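Local coordinates for leucine-rich-repeat protein (Methanosarcina barkeri, PDB 4WNR) that binds GDP and magnesium through its Roc G-domain, here joined to part of the COR domain, and is probably a serine/threonine kinase as a whole, at residues Leu121-Lys134 / Asn155-Tyr169. Residues are numbered along the deposited sequence; the frame is centred on the assembly and turned at random.
Sequences LDSRRDEKAEYWLK and NPSFELNRKFLQEKY. With SO4 (sulfate ion), chain E.
Leu133 lays its CB over the centre of the Tyr169 ring, 4° off the ring normal, where two nearly parallel short helical segments pack on one side of the P-loop GTPase fold of the Roc domain. This CB is 3.8 Å from the Tyr169 ring centroid, and Lys168 CG lies against the opposite face, toward the rim. Leu133 CD1 also reaches Leu165 CD2 at 3.8 Å, and both leucines rest on strand 172-177. Further along, Leu121 CD1, at the end of strand 116-121, meets Leu160 CD1 beside strand 145-149. The Phe158 ring, carried there by a CG anti to the backbone N (chi1 178°), lies face-on against the backbone of Asp122 and Ser123; the Asp122 side chain points away from this contact and touches Lys151, which binds GDP. The outer side is polar and more open. Glu130, its chain extended, crosses Lys168 at about a right angle and forms a salt bridge: Lys168 NZ meets Glu130 OE1 at 2.8 Å, on the anti side and 31° out of the carboxylate plane. Were Tyr169 replaced by an alanine, a gap would probably open beside Leu133, and the aliphatic parts of Glu130 and Lys134 would lose their shared partner. The Tyr169 hydroxyl sits between those two chains, OH lying 3.2 Å from both Glu130 CG and Lys134 CG.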
loop_
_atom_site.group_PDB
_atom_site.type_symbol
_atom_site.label_atom_id
_atom_site.label_comp_id
_atom_site.label_asym_id
_atom_site.label_seq_id
_atom_site.Cartn_x
_atom_site.Cartn_y
_atom_site.Cartn_z
ATOM N N LEU A 121 7.468 -4.359 -15.228
ATOM C CA LEU A 121 8.863 -4.668 -15.545
ATOM C C LEU A 121 9.305 -3.976 -16.830
ATOM O O LEU A 121 8.480 -3.465 -17.587
ATOM C CB LEU A 121 9.043 -6.179 -15.708
ATOM C CG LEU A 121 8.632 -7.061 -14.528
ATOM C CD1 LEU A 121 8.640 -8.524 -14.943
ATOM C CD2 LEU A 121 9.543 -6.835 -13.330
ATOM N N ASP A 122 10.614 -3.966 -17.060
ATOM C CA ASP A 122 11.191 -3.468 -18.314
ATOM C C ASP A 122 12.512 -4.170 -18.635
ATOM O O ASP A 122 13.077 -4.868 -17.790
ATOM C CB ASP A 122 11.378 -1.946 -18.272
ATOM C CG ASP A 122 12.348 -1.499 -17.198
ATOM O OD1 ASP A 122 12.478 -2.198 -16.172
ATOM O OD2 ASP A 122 12.977 -0.435 -17.381
ATOM N N SER A 123 12.995 -3.967 -19.858
ATOM C CA SER A 123 14.160 -4.697 -20.371
ATOM C C SER A 123 15.478 -4.288 -19.716
ATOM O O SER A 123 16.259 -5.149 -19.304
ATOM C CB SER A 123 14.271 -4.518 -21.888
ATOM O OG SER A 123 14.324 -3.145 -22.235
ATOM N N ARG A 124 15.714 -2.980 -19.616
ATOM C CA ARG A 124 16.999 -2.440 -19.145
ATOM C C ARG A 124 17.534 -3.158 -17.903
ATOM O O ARG A 124 18.714 -3.508 -17.843
ATOM C CB ARG A 124 16.892 -0.933 -18.881
ATOM C CG ARG A 124 16.799 -0.095 -20.151
ATOM C CD ARG A 124 17.184 1.358 -19.913
ATOM N NE ARG A 124 16.170 2.096 -19.161
ATOM C CZ ARG A 124 15.048 2.598 -19.677
ATOM N NH1 ARG A 124 14.754 2.446 -20.966
ATOM N NH2 ARG A 124 14.204 3.258 -18.894
ATOM N N ARG A 125 16.662 -3.374 -16.922
ATOM C CA ARG A 125 17.014 -4.154 -15.737
ATOM C C ARG A 125 16.790 -5.636 -16.032
ATOM O O ARG A 125 15.654 -6.116 -16.037
ATOM C CB ARG A 125 16.192 -3.700 -14.531
ATOM C CG ARG A 125 16.464 -2.255 -14.140
ATOM C CD ARG A 125 15.486 -1.743 -13.097
ATOM N NE ARG A 125 15.490 -0.283 -13.035
ATOM C CZ ARG A 125 14.897 0.521 -13.919
ATOM N NH1 ARG A 125 14.236 0.023 -14.962
ATOM N NH2 ARG A 125 14.970 1.837 -13.764
ATOM N N ASP A 126 17.884 -6.349 -16.285
ATOM C CA ASP A 126 17.826 -7.734 -16.759
ATOM C C ASP A 126 17.441 -8.710 -15.642
ATOM O O ASP A 126 18.203 -8.915 -14.694
ATOM C CB ASP A 126 19.174 -8.135 -17.379
ATOM C CG ASP A 126 19.081 -9.375 -18.265
ATOM O OD1 ASP A 126 17.979 -9.946 -18.422
ATOM O OD2 ASP A 126 20.128 -9.779 -18.815
ATOM N N GLU A 127 16.252 -9.297 -15.770
ATOM C CA GLU A 127 15.751 -10.323 -14.845
ATOM C C GLU A 127 15.759 -9.885 -13.378
ATOM O O GLU A 127 16.584 -10.337 -12.580
ATOM C CB GLU A 127 16.527 -11.637 -15.021
ATOM C CG GLU A 127 16.289 -12.320 -16.359
ATOM C CD GLU A 127 14.867 -12.833 -16.515
ATOM O OE1 GLU A 127 14.404 -13.590 -15.635
ATOM O OE2 GLU A 127 14.213 -12.480 -17.517
ATOM N N LYS A 128 14.834 -8.990 -13.047
ATOM C CA LYS A 128 14.568 -8.599 -11.662
ATOM C C LYS A 128 13.151 -9.028 -11.259
ATOM O O LYS A 128 12.638 -8.611 -10.221
ATOM C CB LYS A 128 14.736 -7.083 -11.502
ATOM C CG LYS A 128 15.053 -6.628 -10.084
ATOM C CD LYS A 128 16.523 -6.814 -9.736
ATOM C CE LYS A 128 16.781 -6.595 -8.251
ATOM N NZ LYS A 128 16.372 -5.242 -7.776
ATOM N N ALA A 129 12.531 -9.873 -12.079
ATOM C CA ALA A 129 11.136 -10.272 -11.885
ATOM C C ALA A 129 10.974 -11.224 -10.704
ATOM O O ALA A 129 10.093 -11.035 -9.864
ATOM C CB ALA A 129 10.591 -10.914 -13.153
ATOM N N GLU A 130 11.831 -12.239 -10.645
ATOM C CA GLU A 130 11.759 -13.260 -9.596
ATOM C C GLU A 130 12.066 -12.697 -8.205
ATOM O O GLU A 130 11.618 -13.242 -7.198
ATOM C CB GLU A 130 12.700 -14.423 -9.918
ATOM C CG GLU A 130 12.402 -15.688 -9.130
ATOM C CD GLU A 130 13.107 -16.910 -9.684
ATOM O OE1 GLU A 130 12.660 -18.036 -9.381
ATOM O OE2 GLU A 130 14.101 -16.749 -10.425
ATOM N N TYR A 131 12.832 -11.611 -8.158
ATOM C CA TYR A 131 13.044 -10.863 -6.917
ATOM C C TYR A 131 11.722 -10.280 -6.413
ATOM O O TYR A 131 11.393 -10.402 -5.232
ATOM C CB TYR A 131 14.081 -9.749 -7.126
ATOM C CG TYR A 131 14.025 -8.629 -6.101
ATOM C CD1 TYR A 131 14.583 -8.784 -4.835
ATOM C CD2 TYR A 131 13.418 -7.411 -6.405
ATOM C CE1 TYR A 131 14.533 -7.762 -3.899
ATOM C CE2 TYR A 131 13.362 -6.385 -5.477
ATOM C CZ TYR A 131 13.920 -6.564 -4.228
ATOM O OH TYR A 131 13.867 -5.544 -3.311
ATOM N N TRP A 132 10.970 -9.656 -7.317
ATOM C CA TRP A 132 9.683 -9.039 -6.973
ATOM C C TRP A 132 8.585 -10.063 -6.672
ATOM O O TRP A 132 7.702 -9.802 -5.857
ATOM C CB TRP A 132 9.215 -8.094 -8.086
ATOM C CG TRP A 132 9.837 -6.732 -8.015
ATOM C CD1 TRP A 132 10.795 -6.226 -8.840
ATOM C CD2 TRP A 132 9.544 -5.705 -7.061
ATOM N NE1 TRP A 132 11.118 -4.945 -8.464
ATOM C CE2 TRP A 132 10.366 -4.600 -7.373
ATOM C CE3 TRP A 132 8.666 -5.610 -5.975
ATOM C CZ2 TRP A 132 10.336 -3.414 -6.637
ATOM C CZ3 TRP A 132 8.637 -4.428 -5.242
ATOM C CH2 TRP A 132 9.469 -3.346 -5.579
ATOM N N LEU A 133 8.638 -11.217 -7.330
ATOM C CA LEU A 133 7.641 -12.267 -7.119
ATOM C C LEU A 133 7.766 -12.904 -5.733
ATOM O O LEU A 133 6.756 -13.190 -5.090
ATOM C CB LEU A 133 7.736 -13.331 -8.215
ATOM C CG LEU A 133 7.268 -12.875 -9.601
ATOM C CD1 LEU A 133 7.713 -13.862 -10.669
ATOM C CD2 LEU A 133 5.758 -12.682 -9.640
ATOM N N LYS A 134 8.999 -13.123 -5.279
ATOM C CA LYS A 134 9.249 -13.586 -3.910
ATOM C C LYS A 134 8.825 -12.530 -2.893
ATOM O O LYS A 134 8.334 -12.857 -1.814
ATOM C CB LYS A 134 10.729 -13.912 -3.704
ATOM C CG LYS A 134 11.209 -15.143 -4.451
ATOM C CD LYS A 134 12.687 -15.397 -4.205
ATOM C CE LYS A 134 13.195 -16.556 -5.046
ATOM N NZ LYS A 134 14.634 -16.850 -4.793
ATOM N N ASN A 155 12.436 -2.117 -26.518
ATOM C CA ASN A 155 13.046 -3.446 -26.614
ATOM C C ASN A 155 11.993 -4.516 -26.934
ATOM O O ASN A 155 11.426 -5.121 -26.026
ATOM C CB ASN A 155 13.787 -3.780 -25.314
ATOM C CG ASN A 155 14.706 -4.986 -25.451
ATOM O OD1 ASN A 155 14.381 -5.960 -26.134
ATOM N ND2 ASN A 155 15.859 -4.930 -24.789
ATOM N N PRO A 156 11.724 -4.746 -28.235
ATOM C CA PRO A 156 10.729 -5.731 -28.683
ATOM C C PRO A 156 10.997 -7.166 -28.227
ATOM O O PRO A 156 10.056 -7.905 -27.938
ATOM C CB PRO A 156 10.810 -5.644 -30.211
ATOM C CG PRO A 156 11.336 -4.282 -30.490
ATOM C CD PRO A 156 12.275 -3.974 -29.364
ATOM N N SER A 157 12.269 -7.548 -28.161
ATOM C CA SER A 157 12.655 -8.927 -27.845
ATOM C C SER A 157 12.524 -9.292 -26.360
ATOM O O SER A 157 12.752 -10.442 -25.990
ATOM C CB SER A 157 14.092 -9.183 -28.307
ATOM O OG SER A 157 15.000 -8.304 -27.663
ATOM N N PHE A 158 12.163 -8.323 -25.521
ATOM C CA PHE A 158 12.047 -8.547 -24.077
ATOM C C PHE A 158 10.960 -9.570 -23.744
ATOM O O PHE A 158 9.782 -9.348 -24.020
ATOM C CB PHE A 158 11.761 -7.226 -23.354
ATOM C CG PHE A 158 11.588 -7.369 -21.866
ATOM C CD1 PHE A 158 12.588 -7.938 -21.086
ATOM C CD2 PHE A 158 10.429 -6.920 -21.240
ATOM C CE1 PHE A 158 12.432 -8.068 -19.715
ATOM C CE2 PHE A 158 10.269 -7.046 -19.870
ATOM C CZ PHE A 158 11.271 -7.620 -19.106
ATOM N N GLU A 159 11.378 -10.687 -23.151
ATOM C CA GLU A 159 10.470 -11.761 -22.740
ATOM C C GLU A 159 10.937 -12.411 -21.440
ATOM O O GLU A 159 12.047 -12.154 -20.966
ATOM C CB GLU A 159 10.368 -12.827 -23.838
ATOM C CG GLU A 159 9.334 -12.536 -24.916
ATOM C CD GLU A 159 7.907 -12.823 -24.474
ATOM O OE1 GLU A 159 7.661 -12.972 -23.255
ATOM O OE2 GLU A 159 7.024 -12.900 -25.355
ATOM N N LEU A 160 10.074 -13.250 -20.873
ATOM C CA LEU A 160 10.375 -14.002 -19.652
ATOM C C LEU A 160 10.047 -15.481 -19.834
ATOM O O LEU A 160 9.274 -15.851 -20.719
ATOM C CB LEU A 160 9.565 -13.453 -18.473
ATOM C CG LEU A 160 9.717 -11.964 -18.151
ATOM C CD1 LEU A 160 8.664 -11.529 -17.142
ATOM C CD2 LEU A 160 11.115 -11.656 -17.635
ATOM N N ASN A 161 10.643 -16.323 -18.994
ATOM C CA ASN A 161 10.284 -17.742 -18.934
ATOM C C ASN A 161 8.959 -17.897 -18.189
ATOM O O ASN A 161 8.933 -18.141 -16.982
ATOM C CB ASN A 161 11.386 -18.556 -18.252
ATOM C CG ASN A 161 12.652 -18.647 -19.087
ATOM O OD1 ASN A 161 12.599 -18.731 -20.314
ATOM N ND2 ASN A 161 13.801 -18.640 -18.420
ATOM N N ARG A 162 7.862 -17.758 -18.928
ATOM C CA ARG A 162 6.524 -17.650 -18.339
ATOM C C ARG A 162 6.034 -18.945 -17.696
ATOM O O ARG A 162 5.456 -18.919 -16.609
ATOM C CB ARG A 162 5.517 -17.184 -19.394
ATOM C CG ARG A 162 5.827 -15.812 -19.969
ATOM C CD ARG A 162 4.719 -15.327 -20.887
ATOM N NE ARG A 162 5.010 -14.013 -21.457
ATOM C CZ ARG A 162 4.166 -13.306 -22.206
ATOM N NH1 ARG A 162 2.953 -13.774 -22.490
ATOM N NH2 ARG A 162 4.533 -12.118 -22.672
ATOM N N LYS A 163 6.264 -20.070 -18.369
ATOM C CA LYS A 163 5.843 -21.380 -17.863
ATOM C C LYS A 163 6.510 -21.697 -16.523
ATOM O O LYS A 163 5.879 -22.253 -15.624
ATOM C CB LYS A 163 6.156 -22.481 -18.883
ATOM C CG LYS A 163 5.508 -23.822 -18.575
ATOM C CD LYS A 163 5.802 -24.849 -19.659
ATOM C CE LYS A 163 5.028 -26.139 -19.440
ATOM N NZ LYS A 163 5.477 -26.877 -18.227
ATOM N N PHE A 164 7.782 -21.332 -16.399
ATOM C CA PHE A 164 8.532 -21.524 -15.158
ATOM C C PHE A 164 7.983 -20.660 -14.022
ATOM O O PHE A 164 7.807 -21.142 -12.901
ATOM C CB PHE A 164 10.016 -21.213 -15.382
ATOM C CG PHE A 164 10.844 -21.248 -14.125
ATOM C CD1 PHE A 164 11.210 -22.459 -13.552
ATOM C CD2 PHE A 164 11.261 -20.068 -13.517
ATOM C CE1 PHE A 164 11.972 -22.495 -12.395
ATOM C CE2 PHE A 164 12.024 -20.098 -12.361
ATOM C CZ PHE A 164 12.381 -21.313 -11.799
ATOM N N LEU A 165 7.712 -19.391 -14.320
ATOM C CA LEU A 165 7.293 -18.425 -13.302
ATOM C C LEU A 165 5.884 -18.673 -12.767
ATOM O O LEU A 165 5.670 -18.638 -11.558
ATOM C CB LEU A 165 7.400 -16.995 -13.843
ATOM C CG LEU A 165 8.819 -16.476 -14.106
ATOM C CD1 LEU A 165 8.768 -15.156 -14.860
ATOM C CD2 LEU A 165 9.611 -16.321 -12.816
ATOM N N GLN A 166 4.928 -18.920 -13.658
ATOM C CA GLN A 166 3.534 -19.113 -13.244
ATOM C C GLN A 166 3.330 -20.408 -12.448
ATOM O O GLN A 166 2.428 -20.494 -11.616
ATOM C CB GLN A 166 2.593 -19.065 -14.453
ATOM C CG GLN A 166 2.657 -20.279 -15.367
ATOM C CD GLN A 166 1.779 -20.136 -16.596
ATOM O OE1 GLN A 166 1.296 -19.048 -16.913
ATOM N NE2 GLN A 166 1.568 -21.243 -17.297
ATOM N N GLU A 167 4.169 -21.407 -12.711
ATOM C CA GLU A 167 4.131 -22.671 -11.972
ATOM C C GLU A 167 4.762 -22.520 -10.589
ATOM O O GLU A 167 4.208 -22.993 -9.595
ATOM C CB GLU A 167 4.839 -23.775 -12.760
ATOM C CG GLU A 167 4.049 -24.264 -13.967
ATOM C CD GLU A 167 4.823 -25.233 -14.844
ATOM O OE1 GLU A 167 4.331 -25.544 -15.949
ATOM O OE2 GLU A 167 5.919 -25.682 -14.438
ATOM N N LYS A 168 5.921 -21.867 -10.533
ATOM C CA LYS A 168 6.602 -21.594 -9.263
ATOM C C LYS A 168 5.813 -20.604 -8.404
ATOM O O LYS A 168 5.836 -20.684 -7.174
ATOM C CB LYS A 168 8.013 -21.053 -9.511
ATOM C CG LYS A 168 8.836 -20.864 -8.246
ATOM C CD LYS A 168 10.286 -20.536 -8.560
ATOM C CE LYS A 168 11.098 -20.350 -7.289
ATOM N NZ LYS A 168 12.540 -20.114 -7.571
ATOM N N TYR A 169 5.127 -19.672 -9.061
ATOM C CA TYR A 169 4.295 -18.677 -8.383
ATOM C C TYR A 169 2.864 -18.738 -8.926
ATOM O O TYR A 169 2.527 -18.017 -9.867
ATOM C CB TYR A 169 4.887 -17.276 -8.567
ATOM C CG TYR A 169 6.332 -17.171 -8.132
ATOM C CD1 TYR A 169 6.666 -16.914 -6.805
ATOM C CD2 TYR A 169 7.368 -17.340 -9.047
ATOM C CE1 TYR A 169 7.989 -16.823 -6.404
ATOM C CE2 TYR A 169 8.693 -17.252 -8.657
ATOM C CZ TYR A 169 8.999 -16.994 -7.337
ATOM O OH TYR A 169 10.318 -16.909 -6.958
HETATM S S SO4 E . 1.740 -11.299 -25.308
HETATM O O1 SO4 E . 0.824 -12.459 -25.406
HETATM O O2 SO4 E . 1.836 -10.630 -26.625
HETATM O O3 SO4 E . 1.232 -10.336 -24.306
HETATM O O4 SO4 E . 3.082 -11.771 -24.900
#